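Local coordinates for protein phosphomethylpyrimidine kinase (PDB 2PB9) that probably makes thiamine phosphate from pyrimidine and thiazole precursors through this C-terminal ThiN domain, with a kinase for hydroxymethylpyrimidine and its phosphate in the N-terminal part, at residues I96-S101 against P167-F172; R115-S120 against R153-Y158; G32-Y37 against G73-L78. One frame throughout, in Å; residues are numbered along the deposited sequence.

Contact 1 of 3, residues I96-S101 against P167-F172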
loop_
_atom_site.group_PDB
_atom_site.type_symbol
_atom_site.label_atom_id
_atom_site.label_comp_id
_atom_site.label_asym_id
_atom_site.label_seq_id
_atom_site.Cartn_x
_atom_site.Cartn_y
_atom_site.Cartn_z
ATOM N N ILE A 96 -17.941 -13.650 -13.792
ATOM C CA ILE A 96 -18.546 -13.168 -12.557
ATOM C C ILE A 96 -17.452 -12.852 -11.544
ATOM O O ILE A 96 -16.442 -13.558 -11.460
ATOM C CB ILE A 96 -19.518 -14.211 -11.950
ATOM C CG1 ILE A 96 -20.244 -13.606 -10.756
ATOM C CG2 ILE A 96 -18.761 -15.450 -11.493
ATOM C CD1 ILE A 96 -21.321 -14.502 -10.201
ATOM N N ASN A 97 -17.622 -11.777 -10.791
ATOM C CA ASN A 97 -16.609 -11.458 -9.805
ATOM C C ASN A 97 -17.143 -11.724 -8.404
ATOM O O ASN A 97 -18.249 -11.302 -8.044
ATOM C CB ASN A 97 -16.122 -10.001 -9.932
ATOM C CG ASN A 97 -17.204 -8.972 -9.624
ATOM O OD1 ASN A 97 -18.027 -8.643 -10.480
ATOM N ND2 ASN A 97 -17.204 -8.459 -8.397
ATOM N N ILE A 98 -16.357 -12.459 -7.628
ATOM C CA ILE A 98 -16.741 -12.769 -6.270
ATOM C C ILE A 98 -15.662 -12.331 -5.304
ATOM O O ILE A 98 -14.526 -12.066 -5.695
ATOM C CB ILE A 98 -17.000 -14.266 -6.094
ATOM C CG1 ILE A 98 -15.775 -15.065 -6.534
ATOM C CG2 ILE A 98 -18.211 -14.674 -6.914
ATOM C CD1 ILE A 98 -15.918 -16.572 -6.302
ATOM N N ARG A 99 -16.048 -12.255 -4.037
ATOM C CA ARG A 99 -15.173 -11.854 -2.947
ATOM C C ARG A 99 -13.896 -12.697 -2.851
ATOM O O ARG A 99 -13.902 -13.887 -3.173
ATOM C CB ARG A 99 -15.949 -11.958 -1.629
ATOM C CG ARG A 99 -15.333 -11.210 -0.475
ATOM C CD ARG A 99 -16.298 -11.163 0.673
ATOM N NE ARG A 99 -16.529 -12.491 1.233
ATOM C CZ ARG A 99 -15.700 -13.107 2.073
ATOM N NH1 ARG A 99 -14.576 -12.514 2.465
ATOM N NH2 ARG A 99 -15.993 -14.321 2.517
ATOM N N TYR A 100 -12.807 -12.069 -2.410
ATOM C CA TYR A 100 -11.540 -12.770 -2.230
ATOM C C TYR A 100 -11.238 -12.904 -0.736
ATOM O O TYR A 100 -11.590 -12.038 0.064
ATOM C CB TYR A 100 -10.375 -12.014 -2.895
ATOM C CG TYR A 100 -9.000 -12.593 -2.561
ATOM C CD1 TYR A 100 -8.414 -13.580 -3.364
ATOM C CD2 TYR A 100 -8.327 -12.219 -1.390
ATOM C CE1 TYR A 100 -7.203 -14.189 -3.004
ATOM C CE2 TYR A 100 -7.123 -12.820 -1.018
ATOM C CZ TYR A 100 -6.568 -13.808 -1.826
ATOM O OH TYR A 100 -5.398 -14.445 -1.431
ATOM N N SER A 101 -10.587 -14.003 -0.373
ATOM C CA SER A 101 -10.173 -14.263 1.007
ATOM C C SER A 101 -9.379 -15.566 0.993
ATOM O O SER A 101 -9.541 -16.381 0.079
ATOM C CB SER A 101 -11.380 -14.373 1.953
ATOM O OG SER A 101 -11.999 -15.641 1.876
ATOM N N PRO A 167 -9.293 -6.747 -3.308
ATOM C CA PRO A 167 -8.948 -7.924 -4.105
ATOM C C PRO A 167 -10.196 -8.561 -4.722
ATOM O O PRO A 167 -11.290 -8.434 -4.197
ATOM C CB PRO A 167 -8.269 -8.831 -3.082
ATOM C CG PRO A 167 -9.054 -8.553 -1.840
ATOM C CD PRO A 167 -9.180 -7.039 -1.866
HETATM N N MSE A 168 -10.017 -9.252 -5.837
HETATM C CA MSE A 168 -11.121 -9.903 -6.525
HETATM C C MSE A 168 -10.739 -11.252 -7.086
HETATM O O MSE A 168 -9.567 -11.540 -7.337
HETATM C CB MSE A 168 -11.615 -9.063 -7.707
HETATM C CG MSE A 168 -12.646 -8.019 -7.384
HETATM SE SE MSE A 168 -14.146 -8.725 -6.395
HETATM C CE MSE A 168 -14.190 -7.336 -5.042
ATOM N N ILE A 169 -11.760 -12.067 -7.295
ATOM C CA ILE A 169 -11.596 -13.371 -7.885
ATOM C C ILE A 169 -12.575 -13.344 -9.053
ATOM O O ILE A 169 -13.773 -13.107 -8.875
ATOM C CB ILE A 169 -11.962 -14.508 -6.882
ATOM C CG1 ILE A 169 -10.844 -14.652 -5.834
ATOM C CG2 ILE A 169 -12.208 -15.830 -7.626
ATOM C CD1 ILE A 169 -11.114 -15.705 -4.766
ATOM N N LEU A 170 -12.044 -13.531 -10.255
ATOM C CA LEU A 170 -12.859 -13.564 -11.459
ATOM C C LEU A 170 -12.892 -15.011 -11.961
ATOM O O LEU A 170 -11.876 -15.712 -11.963
ATOM C CB LEU A 170 -12.259 -12.653 -12.535
ATOM C CG LEU A 170 -11.848 -11.256 -12.055
ATOM C CD1 LEU A 170 -11.222 -10.493 -13.202
ATOM C CD2 LEU A 170 -13.044 -10.508 -11.522
ATOM N N VAL A 171 -14.078 -15.461 -12.346
ATOM C CA VAL A 171 -14.247 -16.803 -12.869
ATOM C C VAL A 171 -14.991 -16.677 -14.180
ATOM O O VAL A 171 -16.035 -16.026 -14.246
ATOM C CB VAL A 171 -15.023 -17.709 -11.889
ATOM C CG1 VAL A 171 -16.024 -16.895 -11.110
ATOM C CG2 VAL A 171 -15.720 -18.824 -12.653
ATOM N N PHE A 172 -14.445 -17.329 -15.222
ATOM C CA PHE A 172 -14.985 -17.229 -16.571
ATOM C C PHE A 172 -15.606 -18.547 -17.002
ATOM O O PHE A 172 -15.268 -19.626 -16.566
ATOM C CB PHE A 172 -13.893 -16.811 -17.555
ATOM C CG PHE A 172 -13.128 -15.597 -17.123
ATOM C CD1 PHE A 172 -12.253 -15.662 -16.051
ATOM C CD2 PHE A 172 -13.286 -14.396 -17.787
ATOM C CE1 PHE A 172 -11.547 -14.543 -15.650
ATOM C CE2 PHE A 172 -12.584 -13.273 -17.391
ATOM C CZ PHE A 172 -11.712 -13.347 -16.321
#

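Contact 2 of 3, residues R115-S120 against R153-Y158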
loop_
_atom_site.group_PDB
_atom_site.type_symbol
_atom_site.label_atom_id
_atom_site.label_comp_id
_atom_site.label_asym_id
_atom_site.label_seq_id
_atom_site.Cartn_x
_atom_site.Cartn_y
_atom_site.Cartn_z
ATOM N N ARG A 115 -11.365 -30.957 -9.942
ATOM C CA ARG A 115 -12.053 -30.870 -11.230
ATOM C C ARG A 115 -11.096 -30.501 -12.363
ATOM O O ARG A 115 -11.513 -30.320 -13.504
ATOM C CB ARG A 115 -13.181 -29.843 -11.157
ATOM C CG ARG A 115 -14.253 -30.145 -10.118
ATOM C CD ARG A 115 -15.229 -31.225 -10.579
ATOM N NE ARG A 115 -16.540 -31.093 -9.916
ATOM C CZ ARG A 115 -16.714 -31.028 -8.588
ATOM N NH1 ARG A 115 -15.655 -31.084 -7.772
ATOM N NH2 ARG A 115 -17.939 -30.904 -8.070
ATOM N N GLY A 116 -9.817 -30.372 -12.027
ATOM C CA GLY A 116 -8.795 -30.067 -13.013
ATOM C C GLY A 116 -8.956 -28.886 -13.952
ATOM O O GLY A 116 -9.375 -29.056 -15.097
ATOM N N PHE A 117 -8.632 -27.687 -13.472
ATOM C CA PHE A 117 -8.687 -26.488 -14.299
ATOM C C PHE A 117 -7.796 -25.377 -13.747
ATOM O O PHE A 117 -7.623 -25.237 -12.538
ATOM C CB PHE A 117 -10.133 -26.001 -14.515
ATOM C CG PHE A 117 -10.926 -25.817 -13.258
ATOM C CD1 PHE A 117 -10.629 -24.792 -12.369
ATOM C CD2 PHE A 117 -12.007 -26.655 -12.984
ATOM C CE1 PHE A 117 -11.401 -24.603 -11.223
ATOM C CE2 PHE A 117 -12.784 -26.477 -11.843
ATOM C CZ PHE A 117 -12.482 -25.449 -10.960
ATOM N N LYS A 118 -7.230 -24.598 -14.662
ATOM C CA LYS A 118 -6.295 -23.532 -14.330
ATOM C C LYS A 118 -6.786 -22.248 -13.668
ATOM O O LYS A 118 -7.896 -21.781 -13.884
ATOM C CB LYS A 118 -5.491 -23.162 -15.580
ATOM C CG LYS A 118 -4.412 -24.169 -15.977
ATOM C CD LYS A 118 -4.979 -25.538 -16.349
ATOM C CE LYS A 118 -4.711 -26.554 -15.252
ATOM N NZ LYS A 118 -3.247 -26.670 -14.995
ATOM N N VAL A 119 -5.900 -21.683 -12.862
ATOM C CA VAL A 119 -6.142 -20.450 -12.137
ATOM C C VAL A 119 -4.871 -19.615 -12.238
ATOM O O VAL A 119 -3.796 -20.080 -11.906
ATOM C CB VAL A 119 -6.468 -20.737 -10.640
ATOM C CG1 VAL A 119 -5.926 -22.096 -10.246
ATOM C CG2 VAL A 119 -5.857 -19.667 -9.741
ATOM N N SER A 120 -4.990 -18.391 -12.732
ATOM C CA SER A 120 -3.829 -17.524 -12.836
ATOM C C SER A 120 -4.145 -16.261 -12.052
ATOM O O SER A 120 -5.187 -16.172 -11.397
ATOM C CB SER A 120 -3.534 -17.200 -14.294
ATOM O OG SER A 120 -2.229 -16.658 -14.436
ATOM N N ARG A 153 -5.490 -22.141 -20.384
ATOM C CA ARG A 153 -6.487 -21.094 -20.221
ATOM C C ARG A 153 -6.948 -21.048 -18.767
ATOM O O ARG A 153 -7.428 -22.039 -18.214
ATOM C CB ARG A 153 -7.699 -21.346 -21.121
ATOM C CG ARG A 153 -8.789 -20.292 -20.981
ATOM C CD ARG A 153 -10.045 -20.660 -21.760
ATOM N NE ARG A 153 -10.621 -21.909 -21.290
ATOM C CZ ARG A 153 -11.063 -22.096 -20.051
ATOM N NH1 ARG A 153 -10.996 -21.109 -19.165
ATOM N NH2 ARG A 153 -11.559 -23.272 -19.693
ATOM N N PRO A 154 -6.793 -19.891 -18.123
ATOM C CA PRO A 154 -7.226 -19.810 -16.731
ATOM C C PRO A 154 -8.714 -19.504 -16.576
ATOM O O PRO A 154 -9.190 -18.449 -16.985
ATOM C CB PRO A 154 -6.332 -18.713 -16.161
ATOM C CG PRO A 154 -6.131 -17.811 -17.323
ATOM C CD PRO A 154 -5.906 -18.766 -18.470
ATOM N N ASP A 155 -9.442 -20.447 -15.994
ATOM C CA ASP A 155 -10.870 -20.279 -15.753
ATOM C C ASP A 155 -11.045 -19.272 -14.629
ATOM O O ASP A 155 -12.063 -18.584 -14.549
ATOM C CB ASP A 155 -11.491 -21.610 -15.328
ATOM C CG ASP A 155 -11.379 -22.663 -16.400
ATOM O OD1 ASP A 155 -12.284 -22.709 -17.260
ATOM O OD2 ASP A 155 -10.379 -23.425 -16.388
ATOM N N ILE A 156 -10.042 -19.214 -13.757
ATOM C CA ILE A 156 -10.047 -18.309 -12.614
ATOM C C ILE A 156 -8.852 -17.376 -12.632
ATOM O O ILE A 156 -7.704 -17.800 -12.766
ATOM C CB ILE A 156 -9.990 -19.058 -11.269
ATOM C CG1 ILE A 156 -11.053 -20.147 -11.224
ATOM C CG2 ILE A 156 -10.171 -18.077 -10.122
ATOM C CD1 ILE A 156 -10.656 -21.371 -12.012
ATOM N N ILE A 157 -9.141 -16.094 -12.491
ATOM C CA ILE A 157 -8.108 -15.080 -12.445
ATOM C C ILE A 157 -8.461 -14.226 -11.236
ATOM O O ILE A 157 -9.616 -13.844 -11.048
ATOM C CB ILE A 157 -8.099 -14.221 -13.734
ATOM C CG1 ILE A 157 -7.755 -15.102 -14.942
ATOM C CG2 ILE A 157 -7.085 -13.077 -13.595
ATOM C CD1 ILE A 157 -7.760 -14.384 -16.272
ATOM N N TYR A 158 -7.481 -13.960 -10.387
ATOM C CA TYR A 158 -7.750 -13.149 -9.213
ATOM C C TYR A 158 -6.585 -12.211 -9.027
ATOM O O TYR A 158 -5.611 -12.273 -9.772
ATOM C CB TYR A 158 -7.916 -14.035 -7.976
ATOM C CG TYR A 158 -6.630 -14.672 -7.516
ATOM C CD1 TYR A 158 -5.818 -14.043 -6.567
ATOM C CD2 TYR A 158 -6.189 -15.882 -8.065
ATOM C CE1 TYR A 158 -4.603 -14.598 -6.173
ATOM C CE2 TYR A 158 -4.972 -16.447 -7.680
ATOM C CZ TYR A 158 -4.185 -15.797 -6.732
ATOM O OH TYR A 158 -2.978 -16.337 -6.346
#

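Contact 3 of 3, residues G32-Y37 against G73-L78. With PO4 (phosphate ion), chain C.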
loop_
_atom_site.group_PDB
_atom_site.type_symbol
_atom_site.label_atom_id
_atom_site.label_comp_id
_atom_site.label_asym_id
_atom_site.label_seq_id
_atom_site.Cartn_x
_atom_site.Cartn_y
_atom_site.Cartn_z
ATOM N N GLY A 32 -20.033 -5.268 -4.580
ATOM C CA GLY A 32 -21.114 -5.978 -5.237
ATOM C C GLY A 32 -20.644 -6.952 -6.303
ATOM O O GLY A 32 -19.532 -6.850 -6.823
ATOM N N THR A 33 -21.493 -7.914 -6.628
ATOM C CA THR A 33 -21.145 -8.876 -7.649
ATOM C C THR A 33 -21.934 -8.608 -8.930
ATOM O O THR A 33 -23.144 -8.349 -8.899
ATOM C CB THR A 33 -21.405 -10.332 -7.170
ATOM O OG1 THR A 33 -20.395 -10.704 -6.226
ATOM C CG2 THR A 33 -21.383 -11.317 -8.357
ATOM N N ASN A 34 -21.224 -8.641 -10.050
ATOM C CA ASN A 34 -21.849 -8.461 -11.336
ATOM C C ASN A 34 -21.582 -9.742 -12.128
ATOM O O ASN A 34 -20.508 -10.338 -12.037
ATOM C CB ASN A 34 -21.285 -7.233 -12.051
ATOM C CG ASN A 34 -22.323 -6.550 -12.931
ATOM O OD1 ASN A 34 -22.204 -5.369 -13.235
ATOM N ND2 ASN A 34 -23.346 -7.294 -13.339
ATOM N N PHE A 35 -22.583 -10.167 -12.884
ATOM C CA PHE A 35 -22.514 -11.382 -13.676
ATOM C C PHE A 35 -22.779 -10.921 -15.110
ATOM O O PHE A 35 -23.818 -10.311 -15.392
ATOM C CB PHE A 35 -23.602 -12.333 -13.163
ATOM C CG PHE A 35 -23.454 -13.756 -13.611
ATOM C CD1 PHE A 35 -24.309 -14.738 -13.105
ATOM C CD2 PHE A 35 -22.502 -14.123 -14.559
ATOM C CE1 PHE A 35 -24.226 -16.066 -13.538
ATOM C CE2 PHE A 35 -22.405 -15.447 -15.002
ATOM C CZ PHE A 35 -23.273 -16.420 -14.489
ATOM N N VAL A 36 -21.840 -11.186 -16.013
ATOM C CA VAL A 36 -22.017 -10.739 -17.391
ATOM C C VAL A 36 -21.997 -11.809 -18.460
ATOM O O VAL A 36 -21.513 -12.925 -18.254
ATOM C CB VAL A 36 -20.963 -9.670 -17.802
ATOM C CG1 VAL A 36 -21.023 -8.502 -16.859
ATOM C CG2 VAL A 36 -19.561 -10.284 -17.841
ATOM N N TYR A 37 -22.540 -11.436 -19.611
ATOM C CA TYR A 37 -22.599 -12.302 -20.772
ATOM C C TYR A 37 -22.520 -11.380 -21.983
ATOM O O TYR A 37 -23.428 -10.594 -22.256
ATOM C CB TYR A 37 -23.894 -13.098 -20.771
ATOM C CG TYR A 37 -23.919 -14.235 -21.766
ATOM C CD1 TYR A 37 -22.752 -14.660 -22.408
ATOM C CD2 TYR A 37 -25.114 -14.904 -22.051
ATOM C CE1 TYR A 37 -22.773 -15.718 -23.309
ATOM C CE2 TYR A 37 -25.146 -15.964 -22.944
ATOM C CZ TYR A 37 -23.977 -16.362 -23.568
ATOM O OH TYR A 37 -24.024 -17.414 -24.441
ATOM N N GLY A 73 -24.640 -2.948 -21.318
ATOM C CA GLY A 73 -23.962 -1.753 -20.860
ATOM C C GLY A 73 -24.150 -1.570 -19.362
ATOM O O GLY A 73 -23.800 -0.524 -18.805
ATOM N N ALA A 74 -24.705 -2.582 -18.697
ATOM C CA ALA A 74 -24.933 -2.483 -17.258
ATOM C C ALA A 74 -23.616 -2.572 -16.501
ATOM O O ALA A 74 -23.371 -1.806 -15.574
ATOM C CB ALA A 74 -25.901 -3.578 -16.791
ATOM N N SER A 75 -22.764 -3.502 -16.913
ATOM C CA SER A 75 -21.464 -3.699 -16.287
ATOM C C SER A 75 -20.356 -2.918 -17.005
ATOM O O SER A 75 -20.343 -2.819 -18.231
ATOM C CB SER A 75 -21.130 -5.187 -16.282
ATOM O OG SER A 75 -19.737 -5.391 -16.331
ATOM N N ASP A 76 -19.429 -2.352 -16.240
ATOM C CA ASP A 76 -18.333 -1.618 -16.847
ATOM C C ASP A 76 -16.986 -2.299 -16.637
ATOM O O ASP A 76 -16.239 -2.513 -17.584
ATOM C CB ASP A 76 -18.256 -0.192 -16.300
ATOM C CG ASP A 76 -16.923 0.483 -16.625
ATOM O OD1 ASP A 76 -16.484 0.400 -17.800
ATOM O OD2 ASP A 76 -16.313 1.095 -15.714
ATOM N N HIS A 77 -16.685 -2.643 -15.392
ATOM C CA HIS A 77 -15.411 -3.264 -15.056
ATOM C C HIS A 77 -15.277 -4.737 -15.432
ATOM O O HIS A 77 -14.241 -5.161 -15.948
ATOM C CB HIS A 77 -15.145 -3.062 -13.568
ATOM C CG HIS A 77 -14.925 -1.630 -13.197
ATOM N ND1 HIS A 77 -14.993 -1.175 -11.897
ATOM C CD2 HIS A 77 -14.584 -0.558 -13.953
ATOM C CE1 HIS A 77 -14.700 0.114 -11.867
ATOM N NE2 HIS A 77 -14.446 0.513 -13.101
ATOM N N LEU A 78 -16.318 -5.519 -15.185
ATOM C CA LEU A 78 -16.264 -6.927 -15.516
ATOM C C LEU A 78 -16.372 -7.103 -17.030
ATOM O O LEU A 78 -15.801 -8.039 -17.594
ATOM C CB LEU A 78 -17.395 -7.680 -14.810
ATOM C CG LEU A 78 -17.166 -9.188 -14.685
ATOM C CD1 LEU A 78 -15.941 -9.435 -13.823
ATOM C CD2 LEU A 78 -18.380 -9.871 -14.079
HETATM P P PO4 C . -19.174 -3.575 -12.704
HETATM O O1 PO4 C . -18.423 -4.057 -11.517
HETATM O O2 PO4 C . -20.637 -3.611 -12.410
HETATM O O3 PO4 C . -18.761 -2.155 -12.986
HETATM O O4 PO4 C . -18.865 -4.442 -13.873
#

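Contact 1 of 3, residues I96-S101 against P167-F172
Ile98 and Ile169 grip each other through two backbone bonds. N of Ile98 gives to O of Ile169 at 2.9 Å, almost straight at 168°, and N of Ile169 returns a longer bond to O of Ile98, 3.2 Å. Farther along, Val171 N meets Ile96 O in the carbonyl plane at 3.2 Å, while the reverse bond, Ile96 N to Val171 O, is weak. Between these pairs Asn97 and Leu170 form a non-hydrogen-bonded pair, with no backbone bond between the two, and CD2 of Leu170 rests on CB of Asn97 at 3.5 Å. The amide of Asn97 turns to the segment leading into strand 35-38: its OD1 takes the N-H of Asn34 and its ND2 gives to O of Gly32, while the bent selenomethionine side chain of Met168 brings SE to 3.7 Å from that ND2. These are antiparallel neighbours inside the mixed sheet of the ThiN domain, strand 94-98 lying between 35-38 and 168-173. Ile96, Ile98, Ile169 and Val171 share one face, where helix 102-114 packs on Ile169 and helix 176-185 on Ile96 and Val171. Beyond the strand, CG of Tyr100 stands anti to its N (chi1 171°), which lays the ring beside the start of the other strand: CG1 of Ile169 comes to the ring edge at CD1, 3.6 Å, and CG of Pro167 touches CD2 at 3.8 Å. Pro167 also packs on Gly164 of the second subunit.

Contact 2 of 3, residues R115-S120 against R153-Y158
Ser120, Ile156 and Lys118 give up the most surface here, and each takes part through its backbone as well as its side chain. N of Ser120 donates to O of Ile156 at 2.8 Å, nearly along the C=O axis, and O of Ser120 receives a weak bond from Tyr158 N. The carbon side of the serine, CB, lies 3.7 Å from CB of Pro154, whereas OG, anti to the backbone N (chi1 -165°), turns to the carbonyl of Ala146 in helix 138-149. Lys118 gives its carbonyl to two donors in succession: Asp155 N at 2.9 Å, standing 36° above the carbonyl plane, and Ile156 N, more weakly. One acceptor thus serves two consecutive residues where strand 154-159 turns a corner at Asp155. The lysine side chain bends away to a salt bridge between NZ and Glu152, while its CB stays against O of Arg153. The two strands run parallel, 118-121 at the edge of the sheet within this chain and 154-159 next to it, and the helices 129-133 and 138-149 connect them in a beta-alpha-beta crossover. On the face held by Val119 and Ile156, CB meets CB at 4.0 Å. CD1 of Ile156 swings toward the ring of Phe117, approaching CE1 obliquely, and helix 102-114 closes over both Phe117 and Ile156. CG2 of Val119 comes to the ring edge of Tyr158 at CE2, 3.9 Å. On the corner itself, OD1 of Asp155 is met by NH2 of Arg153 in a salt bridge of 2.6 Å, on its syn side but 32° out of the carboxylate plane, while OD1 itself lies in the guanidinium plane.

Contact 3 of 3, residues G32-Y37 against G73-L78
Val36 fits between Ser75 and Leu78, and this is the tight part of the contact. Its CG1 lies against CB of Ser75 at 3.4 Å, and its CG2 meets CD2 of Leu78 at 4.0 Å; CD2 also lies over the backbone carbonyl of Asn34. CG of Leu78 is anti to the backbone N (chi1 -160°), and this carries the branched end over to strand 35-38. No hydrogen bond joins the two segments directly. Instead, a phosphate ion, probably from the crystallisation liquor, sits between them at the start of helix 77-86. O4 takes OG of Ser75 at 2.8 Å and the N-H of Leu78 at 3.1 Å, while O3 takes the N-H of His77, 3.2 Å, in an almost straight line (177°). Backbone N-H groups gathered at a helix N terminus are a familiar anion site, consistent with a place for a substrate phosphate group in this ThiN domain. Arg56 NE adds another bond to the ion. Across from the helix the amide end of Asn34 lies against the phosphate and CB of Ser75. Cutting Asn34 back to an alanine is likely to take away the ion's neighbour on the strand side and open a gap beside Ser75. The periphery is looser: Ala74 barely reaches 32-37, and at the solvent side the end of the exposed His77 leads away from it and packs on Glu30 of the second subunit.

From the N terminus, contact 3 closes first: between 32-37 and 73-78 the chain runs through four strands without a helix, and the contact ties the start of helix 77-86 back to strand 35-38. Strand 94-98 then opens contact 1, which closes at 167-172 after a long excursion. Contact 2, 115-120 with 153-158, opens and closes within that excursion, and no two loops cross. Contacts 1 and 2 meet where strands 154-159 and 168-173 run side by side; contacts 1 and 3 meet through neighbouring strands 94-98 and 35-38. Contacts 2 and 3 lie on opposite sides of the chain's centre, nearest atoms about 8 Å apart, yet all three reach the same sheet.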